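Local structure of In2-1 family protein, glutathione transferase lambda3 (Populus trichocarpa, 4PQI) at residues L7-D20 with N52-I66. The protein is a monomeric lambda-class glutathione transferase that binds glutathione and probably acts as a thiol transferase. Residues are numbered along the deposited sequence; the frame is centred on the assembly and turned at random.
Sequences LDKSVPEKLAPPLD and NFKGLQDEIKLVPLI. With CA (calcium ion), chain E.
Lys9 N donates to Phe53 O (3.0 Å) at one end of the contact, and at the other Leu19 N bonds Pro64 O (2.7 Å) while Leu19 O accepts from Ile66 N, a single beta bridge centred on Leu19 and Leu65. Between them Gln57 carries the middle. With CG anti to its own carbonyl carbon (chi1 -65°) and the chain extended beyond, its carboxamide pairs with both the N-H and the C=O of Val11: OE1 takes Val11 N on an in-plane lone pair (2.8 Å), and NE2 gives an almost straight bond to Val11 O (2.8 Å, 173°). The second N-H of NE2 runs to Glu13 OE2 (3.0 Å), arriving well above the carboxylate plane, so three bonds fix the amide's rotation. A leucine here would probably leave both Val11 backbone groups and Glu13 OE2 without these mates. Asp8 lays its CA over one face of the Phe53 ring, 4.0 Å from the centroid, its carboxylate only 15° from the ring plane; OD1 closes an Asx turn onto Ser10 N. Farther along, Pro18 CB packs on Ile66 CG1 (3.7 Å). The 7-20 segment thus runs from the C-terminal end of helix 42-54, beyond which Gly55 O and the Glu59 carboxylate bind calcium, past strand 60-64, one of the sheet's two edge strands; Arg51 of helix 42-54 salt-bridges Glu13 OE1, and Ala220 N of helix 219-222 donates to Asp8 OD2.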
ATOM      1  N   LEU A   7     -10.314 -13.141   9.235  1.00 76.38           N
ATOM      2  CA  LEU A   7     -11.262 -12.111   8.814  1.00 72.55           C
ATOM      3  C   LEU A   7     -11.117 -11.774   7.321  1.00 64.14           C
ATOM      4  O   LEU A   7     -12.026 -11.210   6.710  1.00 61.79           O
ATOM      5  CB  LEU A   7     -11.072 -10.861   9.684  1.00 75.78           C
ATOM      6  CG  LEU A   7     -12.223  -9.867   9.849  1.00 78.90           C
ATOM      7  CD1 LEU A   7     -13.516 -10.577  10.250  1.00 81.33           C
ATOM      8  CD2 LEU A   7     -11.840  -8.823  10.889  1.00 79.36           C
ATOM      9  N   ASP A   8      -9.970 -12.146   6.755  1.00 57.89           N
ATOM     10  CA  ASP A   8      -9.600 -11.897   5.358  1.00 54.01           C
ATOM     11  C   ASP A   8     -10.567 -12.568   4.372  1.00 49.82           C
ATOM     12  O   ASP A   8     -10.807 -13.762   4.457  1.00 50.77           O
ATOM     13  CB  ASP A   8      -8.181 -12.440   5.155  1.00 52.43           C
ATOM     14  CG  ASP A   8      -7.564 -12.043   3.837  1.00 50.82           C
ATOM     15  OD1 ASP A   8      -8.240 -11.425   2.986  1.00 52.60           O
ATOM     16  OD2 ASP A   8      -6.372 -12.362   3.653  1.00 48.28           O
ATOM     17  N   LYS A   9     -11.109 -11.809   3.428  1.00 51.07           N
ATOM     18  CA  LYS A   9     -12.067 -12.375   2.480  1.00 55.13           C
ATOM     19  C   LYS A   9     -11.472 -12.594   1.089  1.00 54.50           C
ATOM     20  O   LYS A   9     -12.192 -12.894   0.138  1.00 56.31           O
ATOM     21  CB  LYS A   9     -13.338 -11.521   2.400  1.00 56.83           C
ATOM     22  CG  LYS A   9     -14.355 -11.802   3.508  1.00 56.54           C
ATOM     23  CD  LYS A   9     -15.017 -13.144   3.317  1.00 61.27           C
ATOM     24  CE  LYS A   9     -15.984 -13.460   4.445  1.00 65.70           C
ATOM     25  NZ  LYS A   9     -16.591 -14.813   4.274  1.00 71.26           N
ATOM     26  N   SER A  10     -10.154 -12.466   0.985  1.00 52.61           N
ATOM     27  CA  SER A  10      -9.466 -12.594  -0.298  1.00 52.38           C
ATOM     28  C   SER A  10      -9.405 -14.038  -0.755  1.00 51.40           C
ATOM     29  O   SER A  10      -9.417 -14.960   0.054  1.00 51.82           O
ATOM     30  CB  SER A  10      -8.037 -12.044  -0.215  1.00 49.96           C
ATOM     31  OG  SER A  10      -7.232 -12.894   0.593  1.00 51.59           O
ATOM     32  N   VAL A  11      -9.328 -14.220  -2.067  1.00 52.27           N
ATOM     33  CA  VAL A  11      -9.069 -15.527  -2.653  1.00 51.90           C
ATOM     34  C   VAL A  11      -7.859 -15.423  -3.594  1.00 51.00           C
ATOM     35  O   VAL A  11      -7.520 -14.324  -4.050  1.00 49.29           O
ATOM     36  CB  VAL A  11     -10.305 -16.044  -3.420  1.00 54.49           C
ATOM     37  CG1 VAL A  11     -11.450 -16.334  -2.450  1.00 52.61           C
ATOM     38  CG2 VAL A  11     -10.740 -15.042  -4.491  1.00 53.80           C
ATOM     39  N   PRO A  12      -7.183 -16.558  -3.858  1.00 57.14           N
ATOM     40  CA  PRO A  12      -6.128 -16.610  -4.879  1.00 58.71           C
ATOM     41  C   PRO A  12      -6.632 -16.028  -6.192  1.00 59.65           C
ATOM     42  O   PRO A  12      -7.784 -16.250  -6.569  1.00 59.25           O
ATOM     43  CB  PRO A  12      -5.854 -18.115  -5.017  1.00 60.46           C
ATOM     44  CG  PRO A  12      -6.153 -18.652  -3.685  1.00 60.12           C
ATOM     45  CD  PRO A  12      -7.300 -17.835  -3.138  1.00 57.99           C
ATOM     46  N   GLU A  13      -5.785 -15.258  -6.864  1.00 58.12           N
ATOM     47  CA  GLU A  13      -6.218 -14.551  -8.051  1.00 55.27           C
ATOM     48  C   GLU A  13      -5.202 -14.683  -9.182  1.00 55.53           C
ATOM     49  O   GLU A  13      -4.004 -14.492  -8.981  1.00 54.14           O
ATOM     50  CB  GLU A  13      -6.442 -13.086  -7.706  1.00 52.81           C
ATOM     51  CG  GLU A  13      -6.968 -12.244  -8.837  1.00 52.16           C
ATOM     52  CD  GLU A  13      -7.273 -10.830  -8.386  1.00 52.33           C
ATOM     53  OE1 GLU A  13      -7.911 -10.084  -9.161  1.00 53.88           O
ATOM     54  OE2 GLU A  13      -6.862 -10.465  -7.262  1.00 49.13           O
ATOM     55  N   LYS A  14      -5.687 -15.028 -10.370  1.00 57.16           N
ATOM     56  CA  LYS A  14      -4.860 -15.007 -11.566  1.00 56.94           C
ATOM     57  C   LYS A  14      -4.624 -13.551 -12.003  1.00 51.90           C
ATOM     58  O   LYS A  14      -5.562 -12.754 -12.072  1.00 49.33           O
ATOM     59  CB  LYS A  14      -5.552 -15.796 -12.671  1.00 63.59           C
ATOM     60  CG  LYS A  14      -4.779 -15.871 -13.971  1.00 71.22           C
ATOM     61  CD  LYS A  14      -3.471 -16.622 -13.794  1.00 76.86           C
ATOM     62  CE  LYS A  14      -2.835 -16.909 -15.144  1.00 79.89           C
ATOM     63  NZ  LYS A  14      -2.884 -15.710 -16.026  1.00 78.59           N
ATOM     64  N   LEU A  15      -3.372 -13.201 -12.281  1.00 48.63           N
ATOM     65  CA  LEU A  15      -3.022 -11.833 -12.666  1.00 50.08           C
ATOM     66  C   LEU A  15      -2.824 -11.711 -14.176  1.00 53.08           C
ATOM     67  O   LEU A  15      -2.051 -12.465 -14.760  1.00 53.27           O
ATOM     68  CB  LEU A  15      -1.750 -11.386 -11.930  1.00 48.09           C
ATOM     69  CG  LEU A  15      -1.913 -11.247 -10.408  1.00 51.01           C
ATOM     70  CD1 LEU A  15      -0.656 -10.701  -9.751  1.00 49.58           C
ATOM     71  CD2 LEU A  15      -3.114 -10.363 -10.089  1.00 46.92           C
ATOM     72  N   ALA A  16      -3.539 -10.777 -14.799  1.00 55.58           N
ATOM     73  CA  ALA A  16      -3.362 -10.476 -16.226  1.00 57.37           C
ATOM     74  C   ALA A  16      -2.073  -9.689 -16.467  1.00 54.49           C
ATOM     75  O   ALA A  16      -1.646  -8.927 -15.600  1.00 52.01           O
ATOM     76  CB  ALA A  16      -4.564  -9.688 -16.750  1.00 56.78           C
ATOM     77  N   PRO A  17      -1.448  -9.866 -17.648  1.00 55.54           N
ATOM     78  CA  PRO A  17      -0.216  -9.128 -17.956  1.00 54.14           C
ATOM     79  C   PRO A  17      -0.490  -7.625 -18.018  1.00 51.29           C
ATOM     80  O   PRO A  17      -1.591  -7.219 -18.386  1.00 53.64           O
ATOM     81  CB  PRO A  17       0.186  -9.667 -19.347  1.00 59.26           C
ATOM     82  CG  PRO A  17      -0.528 -10.963 -19.486  1.00 61.04           C
ATOM     83  CD  PRO A  17      -1.820 -10.787 -18.738  1.00 60.23           C
ATOM     84  N   PRO A  18       0.481  -6.798 -17.617  1.00 49.24           N
ATOM     85  CA  PRO A  18       0.206  -5.360 -17.700  1.00 49.84           C
ATOM     86  C   PRO A  18       0.058  -4.895 -19.157  1.00 49.43           C
ATOM     87  O   PRO A  18       0.656  -5.485 -20.064  1.00 47.44           O
ATOM     88  CB  PRO A  18       1.433  -4.726 -17.031  1.00 51.86           C
ATOM     89  CG  PRO A  18       2.505  -5.787 -17.126  1.00 55.04           C
ATOM     90  CD  PRO A  18       1.779  -7.086 -16.983  1.00 51.90           C
ATOM     91  N   LEU A  19      -0.748  -3.858 -19.366  1.00 44.42           N
ATOM     92  CA  LEU A  19      -1.014  -3.317 -20.698  1.00 42.58           C
ATOM     93  C   LEU A  19       0.077  -2.345 -21.136  1.00 45.97           C
ATOM     94  O   LEU A  19       0.374  -1.382 -20.420  1.00 47.08           O
ATOM     95  CB  LEU A  19      -2.340  -2.560 -20.678  1.00 35.34           C
ATOM     96  CG  LEU A  19      -3.581  -3.331 -20.231  1.00 36.89           C
ATOM     97  CD1 LEU A  19      -4.813  -2.402 -20.211  1.00 35.21           C
ATOM     98  CD2 LEU A  19      -3.815  -4.508 -21.124  1.00 35.76           C
ATOM     99  N   ASP A  20       0.637  -2.563 -22.323  1.00 46.81           N
ATOM    100  CA  ASP A  20       1.656  -1.661 -22.851  1.00 45.80           C
ATOM    101  C   ASP A  20       1.060  -0.527 -23.679  1.00 44.36           C
ATOM    102  O   ASP A  20      -0.164  -0.388 -23.779  1.00 47.43           O
ATOM    103  CB  ASP A  20       2.688  -2.425 -23.684  1.00 51.47           C
ATOM    104  CG  ASP A  20       2.092  -3.061 -24.936  1.00 57.67           C
ATOM    105  OD1 ASP A  20       1.090  -2.552 -25.479  1.00 59.97           O
ATOM    106  OD2 ASP A  20       2.639  -4.086 -25.392  1.00 59.38           O
ATOM    107  N   ASN A  52      -8.548  -6.775  -1.834  1.00 40.43           N
ATOM    108  CA  ASN A  52      -8.428  -8.193  -1.535  1.00 42.97           C
ATOM    109  C   ASN A  52      -9.062  -8.533  -0.184  1.00 42.58           C
ATOM    110  O   ASN A  52      -9.936  -9.399  -0.100  1.00 43.64           O
ATOM    111  CB  ASN A  52      -6.951  -8.621  -1.572  1.00 45.38           C
ATOM    112  CG  ASN A  52      -6.347  -8.571  -2.986  1.00 42.23           C
ATOM    113  OD1 ASN A  52      -7.041  -8.281  -3.964  1.00 44.16           O
ATOM    114  ND2 ASN A  52      -5.045  -8.843  -3.088  1.00 37.94           N
ATOM    115  N   PHE A  53      -8.633  -7.839   0.863  1.00 45.30           N
ATOM    116  CA  PHE A  53      -9.124  -8.114   2.213  1.00 44.06           C
ATOM    117  C   PHE A  53     -10.650  -8.025   2.343  1.00 43.00           C
ATOM    118  O   PHE A  53     -11.280  -8.899   2.940  1.00 42.13           O
ATOM    119  CB  PHE A  53      -8.454  -7.194   3.226  1.00 44.19           C
ATOM    120  CG  PHE A  53      -8.648  -7.629   4.642  1.00 44.10           C
ATOM    121  CD1 PHE A  53      -7.735  -8.486   5.249  1.00 41.01           C
ATOM    122  CD2 PHE A  53      -9.749  -7.197   5.369  1.00 45.89           C
ATOM    123  CE1 PHE A  53      -7.910  -8.900   6.559  1.00 42.15           C
ATOM    124  CE2 PHE A  53      -9.933  -7.610   6.685  1.00 46.75           C
ATOM    125  CZ  PHE A  53      -9.008  -8.455   7.279  1.00 44.74           C
ATOM    126  N   LYS A  54     -11.249  -6.989   1.765  1.00 41.95           N
ATOM    127  CA  LYS A  54     -12.694  -6.807   1.877  1.00 41.82           C
ATOM    128  C   LYS A  54     -13.492  -7.788   1.001  1.00 42.85           C
ATOM    129  O   LYS A  54     -14.720  -7.893   1.121  1.00 45.75           O
ATOM    130  CB  LYS A  54     -13.087  -5.344   1.613  1.00 40.33           C
ATOM    131  CG  LYS A  54     -12.425  -4.343   2.556  1.00 42.96           C
ATOM    132  CD  LYS A  54     -12.999  -2.915   2.410  1.00 39.98           C
ATOM    133  CE  LYS A  54     -14.480  -2.857   2.747  1.00 40.72           C
ATOM    134  NZ  LYS A  54     -14.731  -2.665   4.210  1.00 42.23           N
ATOM    135  N   GLY A  55     -12.782  -8.526   0.151  1.00 40.12           N
ATOM    136  CA  GLY A  55     -13.389  -9.530  -0.703  1.00 42.28           C
ATOM    137  C   GLY A  55     -13.986  -8.901  -1.940  1.00 43.50           C
ATOM    138  O   GLY A  55     -14.994  -9.377  -2.447  1.00 44.06           O
ATOM    139  N   LEU A  56     -13.368  -7.824  -2.418  1.00 43.21           N
ATOM    140  CA  LEU A  56     -13.893  -7.080  -3.568  1.00 45.23           C
ATOM    141  C   LEU A  56     -13.181  -7.379  -4.897  1.00 45.90           C
ATOM    142  O   LEU A  56     -13.175  -6.549  -5.803  1.00 44.33           O
ATOM    143  CB  LEU A  56     -13.850  -5.576  -3.291  1.00 42.23           C
ATOM    144  CG  LEU A  56     -14.559  -5.114  -2.015  1.00 42.61           C
ATOM    145  CD1 LEU A  56     -14.245  -3.648  -1.687  1.00 43.41           C
ATOM    146  CD2 LEU A  56     -16.060  -5.326  -2.140  1.00 44.08           C
ATOM    147  N   GLN A  57     -12.604  -8.567  -5.025  1.00 48.43           N
ATOM    148  CA  GLN A  57     -11.824  -8.897  -6.218  1.00 48.32           C
ATOM    149  C   GLN A  57     -12.663  -9.017  -7.492  1.00 48.71           C
ATOM    150  O   GLN A  57     -12.251  -8.544  -8.556  1.00 45.34           O
ATOM    151  CB  GLN A  57     -10.999 -10.153  -5.989  1.00 49.77           C
ATOM    152  CG  GLN A  57      -9.929  -9.968  -4.918  1.00 48.18           C
ATOM    153  CD  GLN A  57      -9.426 -11.295  -4.380  1.00 50.96           C
ATOM    154  OE1 GLN A  57     -10.024 -11.868  -3.476  1.00 55.35           O
ATOM    155  NE2 GLN A  57      -8.335 -11.798  -4.953  1.00 48.33           N
ATOM    156  N   ASP A  58     -13.846  -9.620  -7.391  1.00 51.98           N
ATOM    157  CA  ASP A  58     -14.713  -9.706  -8.555  1.00 54.64           C
ATOM    158  C   ASP A  58     -15.356  -8.365  -8.878  1.00 51.14           C
ATOM    159  O   ASP A  58     -15.566  -8.045 -10.047  1.00 52.24           O
ATOM    160  CB  ASP A  58     -15.792 -10.774  -8.389  1.00 64.57           C
ATOM    161  CG  ASP A  58     -16.412 -11.162  -9.717  1.00 78.33           C
ATOM    162  OD1 ASP A  58     -15.822 -12.020 -10.413  1.00 84.96           O
ATOM    163  OD2 ASP A  58     -17.464 -10.592 -10.081  1.00 81.07           O
ATOM    164  N   GLU A  59     -15.673  -7.598  -7.836  1.00 44.81           N
ATOM    165  CA  GLU A  59     -16.282  -6.274  -7.985  1.00 45.09           C
ATOM    166  C   GLU A  59     -15.366  -5.251  -8.663  1.00 44.68           C
ATOM    167  O   GLU A  59     -15.808  -4.456  -9.504  1.00 47.17           O
ATOM    168  CB  GLU A  59     -16.707  -5.727  -6.613  1.00 46.33           C
ATOM    169  CG  GLU A  59     -17.898  -6.434  -5.976  1.00 52.79           C
ATOM    170  CD  GLU A  59     -17.523  -7.738  -5.286  1.00 54.06           C
ATOM    171  OE1 GLU A  59     -16.321  -8.086  -5.273  1.00 47.73           O
ATOM    172  OE2 GLU A  59     -18.433  -8.407  -4.749  1.00 58.57           O
ATOM    173  N   ILE A  60     -14.091  -5.279  -8.291  1.00 41.23           N
ATOM    174  CA  ILE A  60     -13.122  -4.287  -8.748  1.00 42.16           C
ATOM    175  C   ILE A  60     -12.105  -4.900  -9.700  1.00 45.36           C
ATOM    176  O   ILE A  60     -11.149  -5.549  -9.273  1.00 46.38           O
ATOM    177  CB  ILE A  60     -12.377  -3.662  -7.553  1.00 37.99           C
ATOM    178  CG1 ILE A  60     -13.368  -3.025  -6.569  1.00 36.84           C
ATOM    179  CG2 ILE A  60     -11.307  -2.647  -8.028  1.00 39.97           C
ATOM    180  CD1 ILE A  60     -12.731  -2.586  -5.243  1.00 39.87           C
ATOM    181  N   LYS A  61     -12.307  -4.675 -10.994  1.00 43.87           N
ATOM    182  CA  LYS A  61     -11.420  -5.218 -12.008  1.00 42.29           C
ATOM    183  C   LYS A  61     -10.076  -4.491 -11.977  1.00 42.10           C
ATOM    184  O   LYS A  61     -10.031  -3.265 -11.883  1.00 40.95           O
ATOM    185  CB  LYS A  61     -12.057  -5.087 -13.390  1.00 42.93           C
ATOM    186  CG  LYS A  61     -13.415  -5.775 -13.540  1.00 46.50           C
ATOM    187  CD  LYS A  61     -13.344  -7.243 -13.132  1.00 52.85           C
ATOM    188  CE  LYS A  61     -14.659  -7.983 -13.368  1.00 56.57           C
ATOM    189  NZ  LYS A  61     -14.593  -9.372 -12.802  1.00 58.10           N
ATOM    190  N   LEU A  62      -8.972  -5.235 -12.043  1.00 39.97           N
ATOM    191  CA  LEU A  62      -7.662  -4.594 -12.208  1.00 39.77           C
ATOM    192  C   LEU A  62      -7.360  -4.253 -13.685  1.00 40.41           C
ATOM    193  O   LEU A  62      -7.614  -5.049 -14.590  1.00 39.47           O
ATOM    194  CB  LEU A  62      -6.553  -5.489 -11.663  1.00 39.72           C
ATOM    195  CG  LEU A  62      -6.666  -5.892 -10.200  1.00 41.03           C
ATOM    196  CD1 LEU A  62      -5.503  -6.793  -9.805  1.00 39.40           C
ATOM    197  CD2 LEU A  62      -6.718  -4.653  -9.324  1.00 40.09           C
ATOM    198  N   VAL A  63      -6.823  -3.065 -13.911  1.00 40.56           N
ATOM    199  CA  VAL A  63      -6.275  -2.691 -15.211  1.00 37.71           C
ATOM    200  C   VAL A  63      -4.828  -2.292 -14.959  1.00 36.33           C
ATOM    201  O   VAL A  63      -4.552  -1.134 -14.654  1.00 34.40           O
ATOM    202  CB  VAL A  63      -7.035  -1.491 -15.811  1.00 38.85           C
ATOM    203  CG1 VAL A  63      -6.515  -1.172 -17.213  1.00 37.85           C
ATOM    204  CG2 VAL A  63      -8.535  -1.771 -15.846  1.00 40.43           C
ATOM    205  N   PRO A  64      -3.897  -3.264 -15.036  1.00 41.89           N
ATOM    206  CA  PRO A  64      -2.482  -2.953 -14.789  1.00 41.95           C
ATOM    207  C   PRO A  64      -1.779  -2.376 -16.030  1.00 42.67           C
ATOM    208  O   PRO A  64      -2.004  -2.820 -17.158  1.00 43.90           O
ATOM    209  CB  PRO A  64      -1.904  -4.311 -14.391  1.00 43.70           C
ATOM    210  CG  PRO A  64      -2.703  -5.288 -15.232  1.00 43.45           C
ATOM    211  CD  PRO A  64      -4.117  -4.710 -15.230  1.00 40.79           C
ATOM    212  N   LEU A  65      -0.943  -1.366 -15.797  1.00 43.84           N
ATOM    213  CA  LEU A  65      -0.264  -0.633 -16.852  1.00 41.30           C
ATOM    214  C   LEU A  65       1.228  -0.789 -16.683  1.00 39.38           C
ATOM    215  O   LEU A  65       1.718  -0.966 -15.570  1.00 36.74           O
ATOM    216  CB  LEU A  65      -0.600   0.867 -16.747  1.00 43.24           C
ATOM    217  CG  LEU A  65      -2.080   1.232 -16.692  1.00 40.14           C
ATOM    218  CD1 LEU A  65      -2.287   2.743 -16.473  1.00 38.87           C
ATOM    219  CD2 LEU A  65      -2.764   0.750 -17.978  1.00 38.55           C
ATOM    220  N   ILE A  66       1.964  -0.731 -17.784  1.00 41.98           N
ATOM    221  CA  ILE A  66       3.408  -0.597 -17.698  1.00 42.88           C
ATOM    222  C   ILE A  66       3.681   0.900 -17.689  1.00 44.59           C
ATOM    223  O   ILE A  66       3.569   1.548 -18.725  1.00 47.62           O
ATOM    224  CB  ILE A  66       4.113  -1.221 -18.913  1.00 45.67           C
ATOM    225  CG1 ILE A  66       3.734  -2.696 -19.063  1.00 46.04           C
ATOM    226  CG2 ILE A  66       5.612  -1.071 -18.777  1.00 46.83           C
ATOM    227  CD1 ILE A  66       4.255  -3.317 -20.366  1.00 52.03           C
TER
HETATM  228 CA    CA E 304     -16.903 -10.008  -3.736  1.00 49.97          CA
HETATM  229  O   HOH W   1     -15.146 -10.852  -4.970  1.00 45.85           O
HETATM  230  O   HOH W   2     -18.083 -11.350  -5.702  1.00 49.54           O
HETATM  231  O   HOH W   3     -17.064 -11.935  -2.152  1.00 50.04           O
HETATM  232  O   HOH W   4     -18.277  -8.844  -1.990  1.00 57.16           O